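Local coordinates for transcriptional regulator, IclR family (Alicyclobacillus acidocaldarius subsp. acidocaldarius, PDB 5TJJ), which probably binds DNA as a transcription factor, using a helix-turn-helix domain joined to a GAF-like C-terminal domain, at residues A[101-106]-A[224-229]; A[116-121]-A[131-136]. All coordinates share one frame; numbering follows the deposited sequence.

Contact 1 of 2, residues A[101-106]-A[224-229]; sequences TGMTAV and CLTMTS. With GOL (glycerol), chain C.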
loop_
_atom_site.group_PDB
_atom_site.type_symbol
_atom_site.label_atom_id
_atom_site.label_comp_id
_atom_site.label_asym_id
_atom_site.label_seq_id
_atom_site.Cartn_x
_atom_site.Cartn_y
_atom_site.Cartn_z
ATOM N N THR A 101 2.596 -26.961 -9.922
ATOM C CA THR A 101 3.282 -27.462 -11.140
ATOM C C THR A 101 4.347 -28.567 -10.951
ATOM O O THR A 101 4.624 -29.301 -11.893
ATOM C CB THR A 101 3.932 -26.322 -11.960
ATOM O OG1 THR A 101 4.970 -25.687 -11.217
ATOM C CG2 THR A 101 2.902 -25.297 -12.350
ATOM N N GLY A 102 4.951 -28.674 -9.763
ATOM C CA GLY A 102 6.178 -29.483 -9.579
ATOM C C GLY A 102 7.400 -28.935 -10.344
ATOM O O GLY A 102 8.317 -29.679 -10.661
HETATM N N MSE A 103 7.405 -27.633 -10.640
HETATM C CA MSE A 103 8.478 -26.969 -11.390
HETATM C C MSE A 103 9.114 -25.933 -10.531
HETATM O O MSE A 103 8.530 -25.474 -9.541
HETATM C CB MSE A 103 7.938 -26.283 -12.640
HETATM C CG MSE A 103 7.372 -27.329 -13.594
HETATM SE SE MSE A 103 6.633 -26.517 -15.237
HETATM C CE MSE A 103 5.909 -28.123 -16.139
ATOM N N THR A 104 10.328 -25.536 -10.895
ATOM C CA THR A 104 10.995 -24.456 -10.178
ATOM C C THR A 104 10.415 -23.156 -10.730
ATOM O O THR A 104 10.338 -22.967 -11.899
ATOM C CB THR A 104 12.522 -24.539 -10.298
ATOM O OG1 THR A 104 12.970 -25.674 -9.553
ATOM C CG2 THR A 104 13.195 -23.278 -9.762
ATOM N N ALA A 105 9.989 -22.282 -9.845
ATOM C CA ALA A 105 9.366 -21.036 -10.226
ATOM C C ALA A 105 10.309 -19.881 -9.907
ATOM O O ALA A 105 11.040 -19.911 -8.921
ATOM C CB ALA A 105 8.034 -20.882 -9.504
ATOM N N VAL A 106 10.293 -18.862 -10.749
ATOM C CA VAL A 106 11.299 -17.830 -10.715
ATOM C C VAL A 106 10.680 -16.459 -10.969
ATOM O O VAL A 106 9.797 -16.292 -11.831
ATOM C CB VAL A 106 12.387 -18.160 -11.740
ATOM C CG1 VAL A 106 13.316 -16.976 -11.960
ATOM C CG2 VAL A 106 13.201 -19.350 -11.268
ATOM N N CYS A 224 8.537 -20.507 -15.008
ATOM C CA CYS A 224 8.697 -21.882 -14.492
ATOM C C CYS A 224 9.760 -22.580 -15.318
ATOM O O CYS A 224 9.701 -22.562 -16.555
ATOM C CB CYS A 224 7.399 -22.682 -14.640
ATOM S SG CYS A 224 6.362 -22.610 -13.190
ATOM N N LEU A 225 10.707 -23.215 -14.647
ATOM C CA LEU A 225 11.721 -24.027 -15.318
ATOM C C LEU A 225 11.438 -25.500 -15.085
ATOM O O LEU A 225 11.074 -25.895 -13.981
ATOM C CB LEU A 225 13.135 -23.674 -14.833
ATOM C CG LEU A 225 13.515 -22.185 -14.939
ATOM C CD1 LEU A 225 14.950 -21.971 -14.478
ATOM C CD2 LEU A 225 13.328 -21.649 -16.349
ATOM N N THR A 226 11.594 -26.290 -16.137
ATOM C CA THR A 226 11.586 -27.735 -16.045
ATOM C C THR A 226 12.523 -28.332 -17.103
ATOM O O THR A 226 13.005 -27.628 -17.994
ATOM C CB THR A 226 10.150 -28.313 -16.153
ATOM O OG1 THR A 226 10.186 -29.714 -15.870
ATOM C CG2 THR A 226 9.491 -28.092 -17.520
HETATM N N MSE A 227 12.759 -29.627 -16.996
HETATM C CA MSE A 227 13.554 -30.359 -17.964
HETATM C C MSE A 227 12.691 -30.665 -19.150
HETATM O O MSE A 227 11.575 -31.147 -19.004
HETATM C CB MSE A 227 14.030 -31.681 -17.402
HETATM C CG MSE A 227 14.924 -31.417 -16.199
HETATM SE SE MSE A 227 15.941 -33.035 -15.705
HETATM C CE MSE A 227 14.609 -34.062 -14.648
ATOM N N THR A 228 13.209 -30.386 -20.335
ATOM C CA THR A 228 12.480 -30.613 -21.580
ATOM C C THR A 228 12.171 -32.080 -21.790
ATOM O O THR A 228 11.093 -32.410 -22.241
ATOM C CB THR A 228 13.302 -30.153 -22.792
ATOM O OG1 THR A 228 13.925 -28.904 -22.500
ATOM C CG2 THR A 228 12.429 -29.993 -24.012
ATOM N N SER A 229 13.131 -32.945 -21.464
ATOM C CA SER A 229 13.039 -34.343 -21.821
ATOM C C SER A 229 11.964 -35.104 -21.049
ATOM O O SER A 229 11.654 -36.237 -21.409
ATOM C CB SER A 229 14.397 -35.026 -21.635
ATOM O OG SER A 229 14.778 -35.074 -20.274
HETATM C C1 GOL C . 11.602 -31.293 -12.821
HETATM O O1 GOL C . 11.831 -31.458 -14.235
HETATM C C2 GOL C . 11.916 -29.859 -12.395
HETATM O O2 GOL C . 10.900 -28.970 -12.864
HETATM C C3 GOL C . 12.024 -29.698 -10.880
HETATM O O3 GOL C . 12.573 -28.405 -10.561
#

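Contact 2 of 2, residues A[116-121]-A[131-136]; sequences VIYIGS and IAVSVG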
loop_
_atom_site.group_PDB
_atom_site.type_symbol
_atom_site.label_atom_id
_atom_site.label_comp_id
_atom_site.label_asym_id
_atom_site.label_seq_id
_atom_site.Cartn_x
_atom_site.Cartn_y
_atom_site.Cartn_z
ATOM N N VAL A 116 17.986 -8.350 -17.709
ATOM C CA VAL A 116 17.009 -8.802 -16.716
ATOM C C VAL A 116 17.751 -9.547 -15.637
ATOM O O VAL A 116 18.864 -10.021 -15.891
ATOM C CB VAL A 116 15.916 -9.701 -17.327
ATOM C CG1 VAL A 116 15.100 -8.913 -18.352
ATOM C CG2 VAL A 116 16.477 -10.936 -17.976
ATOM N N ILE A 117 17.124 -9.688 -14.465
ATOM C CA ILE A 117 17.746 -10.373 -13.332
ATOM C C ILE A 117 16.753 -11.262 -12.551
ATOM O O ILE A 117 15.600 -10.878 -12.319
ATOM C CB ILE A 117 18.471 -9.355 -12.425
ATOM C CG1 ILE A 117 19.317 -10.040 -11.364
ATOM C CG2 ILE A 117 17.500 -8.400 -11.760
ATOM C CD1 ILE A 117 20.098 -9.067 -10.485
ATOM N N TYR A 118 17.199 -12.465 -12.181
ATOM C CA TYR A 118 16.477 -13.284 -11.205
ATOM C C TYR A 118 16.551 -12.623 -9.821
ATOM O O TYR A 118 17.639 -12.338 -9.325
ATOM C CB TYR A 118 17.078 -14.682 -11.115
ATOM C CG TYR A 118 16.833 -15.609 -12.284
ATOM C CD1 TYR A 118 15.951 -15.280 -13.320
ATOM C CD2 TYR A 118 17.474 -16.851 -12.339
ATOM C CE1 TYR A 118 15.724 -16.145 -14.374
ATOM C CE2 TYR A 118 17.247 -17.740 -13.390
ATOM C CZ TYR A 118 16.361 -17.382 -14.413
ATOM O OH TYR A 118 16.106 -18.233 -15.495
ATOM N N ILE A 119 15.394 -12.351 -9.224
ATOM C CA ILE A 119 15.328 -11.769 -7.873
ATOM C C ILE A 119 14.740 -12.710 -6.810
ATOM O O ILE A 119 14.727 -12.384 -5.650
ATOM C CB ILE A 119 14.618 -10.402 -7.880
ATOM C CG1 ILE A 119 13.184 -10.506 -8.366
ATOM C CG2 ILE A 119 15.355 -9.414 -8.779
ATOM C CD1 ILE A 119 12.330 -9.308 -7.958
ATOM N N GLY A 120 14.295 -13.893 -7.195
ATOM C CA GLY A 120 13.794 -14.866 -6.228
ATOM C C GLY A 120 13.430 -16.149 -6.944
ATOM O O GLY A 120 13.195 -16.120 -8.136
ATOM N N SER A 121 13.440 -17.266 -6.222
ATOM C CA SER A 121 12.990 -18.549 -6.740
ATOM C C SER A 121 12.316 -19.355 -5.655
ATOM O O SER A 121 12.434 -19.056 -4.491
ATOM C CB SER A 121 14.158 -19.371 -7.302
ATOM O OG SER A 121 14.993 -19.791 -6.240
ATOM N N ILE A 131 15.749 -28.335 -10.113
ATOM C CA ILE A 131 16.518 -27.346 -10.823
ATOM C C ILE A 131 16.641 -26.142 -9.907
ATOM O O ILE A 131 15.629 -25.612 -9.445
ATOM C CB ILE A 131 15.810 -26.948 -12.129
ATOM C CG1 ILE A 131 15.673 -28.170 -13.021
ATOM C CG2 ILE A 131 16.583 -25.873 -12.863
ATOM C CD1 ILE A 131 14.615 -27.990 -14.088
ATOM N N ALA A 132 17.873 -25.725 -9.642
ATOM C CA ALA A 132 18.140 -24.560 -8.819
ATOM C C ALA A 132 18.771 -23.481 -9.700
ATOM O O ALA A 132 19.530 -23.798 -10.624
ATOM C CB ALA A 132 19.066 -24.923 -7.677
ATOM N N VAL A 133 18.479 -22.221 -9.377
ATOM C CA VAL A 133 18.960 -21.062 -10.123
ATOM C C VAL A 133 19.668 -20.121 -9.183
ATOM O O VAL A 133 19.414 -20.111 -7.988
ATOM C CB VAL A 133 17.825 -20.233 -10.795
ATOM C CG1 VAL A 133 17.113 -21.038 -11.847
ATOM C CG2 VAL A 133 16.827 -19.687 -9.790
ATOM N N SER A 134 20.523 -19.281 -9.729
ATOM C CA SER A 134 21.213 -18.300 -8.902
ATOM C C SER A 134 20.445 -16.975 -8.901
ATOM O O SER A 134 20.399 -16.248 -9.918
ATOM C CB SER A 134 22.639 -18.133 -9.408
ATOM O OG SER A 134 23.158 -19.411 -9.768
ATOM N N VAL A 135 19.825 -16.679 -7.765
ATOM C CA VAL A 135 19.352 -15.333 -7.484
ATOM C C VAL A 135 20.526 -14.354 -7.709
ATOM O O VAL A 135 21.627 -14.515 -7.142
ATOM C CB VAL A 135 18.724 -15.228 -6.063
ATOM C CG1 VAL A 135 18.397 -13.800 -5.682
ATOM C CG2 VAL A 135 17.437 -16.057 -6.003
ATOM N N GLY A 136 20.291 -13.380 -8.585
ATOM C CA GLY A 136 21.308 -12.418 -8.983
ATOM C C GLY A 136 21.841 -12.586 -10.395
ATOM O O GLY A 136 22.435 -11.657 -10.931
#

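Contact 1 of 2, residues A[101-106]-A[224-229]
The antiparallel pairing of strands 104-110 and 218-227 in the central sheet of the GAF-like C-terminal domain begins here, just after helix 86-101 ends. T104 and L225 are the hydrogen-bonded pair: L225 N gives a nearly straight bond to T104 O (2.8 Å, 166° at the hydrogen), and T104 N returns a longer one to L225 O (3.2 Å). A105 and C224 follow as the non-hydrogen-bonded pair, where C224 CA also directs its hydrogen at T104 O. Before the ladder starts, selenomethionine M103 runs out over C224 and T226. Its CG is anti to its own carbonyl carbon (chi1 -64°) and the chain beyond is extended, which carries SE to 4.0 Å from C224 CB and CE to 3.8 Å from T226 CG2. Nearer the backbone, M103 CB rests 3.4 Å from L225 O. T101 shapes the turn into the strand: its OG1 accepts a hydrogen bond from M103 N (3.2 Å), an ST turn, and also bonds to V97 O, while G102 between them has the positive phi that suits glycine. The hydroxyl of T104 is directed to I131 O, with which it probably forms a hydrogen bond. A glycerol molecule, probably from the crystallisation liquor, lies beside T104 and T226 on the edge of the pairing. Glycerol O1 is hydrogen-bonded to T226 OG1 (2.9 Å). A weak bond reaches glycerol O1 from M227 N (3.4 Å). One face of the sheet, bearing A105 and C224, packs on L94 and V97 of helix 86-101, and T101 and M103 lean on A239 of helix 233-253; on the other, L225 and V106 meet Y118 of strand 115-122 and V133.

Contact 2 of 2, residues A[116-121]-A[131-136]
Y118 and V133 meet where the loop leaving strand 115-122 folds back over it. The tyrosine has CG anti to its own carbonyl carbon (chi1 -72°), which swings the ring out under the loop; V133 stands about perpendicular to it, its CG1 3.6 Å from Y118 CE2 in an oblique approach. The other branch, V133 CG2, is turned to S121 and lies 3.7 Å from S121 CB, so the valine straddles two residues of the strand. At the ring edge, near its plane, S134 O comes to 3.8 Å from Y118 CD2. V135 lies over the strand backbone instead, with CG2 3.8 Å from G120 CA and CG1 against the carbonyl of I119. The polar link is one bond, G136 N to Y118 O (2.9 Å), with the donor tilted 28° from the carbonyl plane. I117 covers this end of the contact: CG1 lies anti to the backbone N (chi1 -171°) and the chain stays extended, bringing both CG1 and CD1 to 3.5 Å from G136 O. With an alanine at I117, CG1 and CD1 would be gone and the G136 carbonyl would probably lose its apolar cover, opening a gap at the end of the loop. G136 itself has a backbone shape in which a side chain would press on the preceding carbonyl O. Beneath the loop, I119 and G120 both pair with L107, consistent with a beta bulge in strand 115-122. The Y118 ring also meets that of F139 and touches W201. The arrangement is a long connection between adjacent antiparallel strands, 115-122 and 138-140, laid over one face of a GAF-like sheet.

From the N terminus, the chain passes through the helix-turn-helix region and helix 86-101 before 101-106 opens contact 1. The next strand, 115-122, pairs with 104-110 and holds 116-121; contact 2 then closes a short loop with 131-136. Far later, after the helices and strands between, 224-229 returns beside 101-106 and completes contact 1, so contact 2 is nested inside its loop. Their centres are 13 Å apart, and they touch directly: where the first two strands run side by side, A105 O lies 3.6 Å from S121 CB. Strands 115-122, 104-110 and 218-227, consecutive in one sheet, are thus tied to the loop above them.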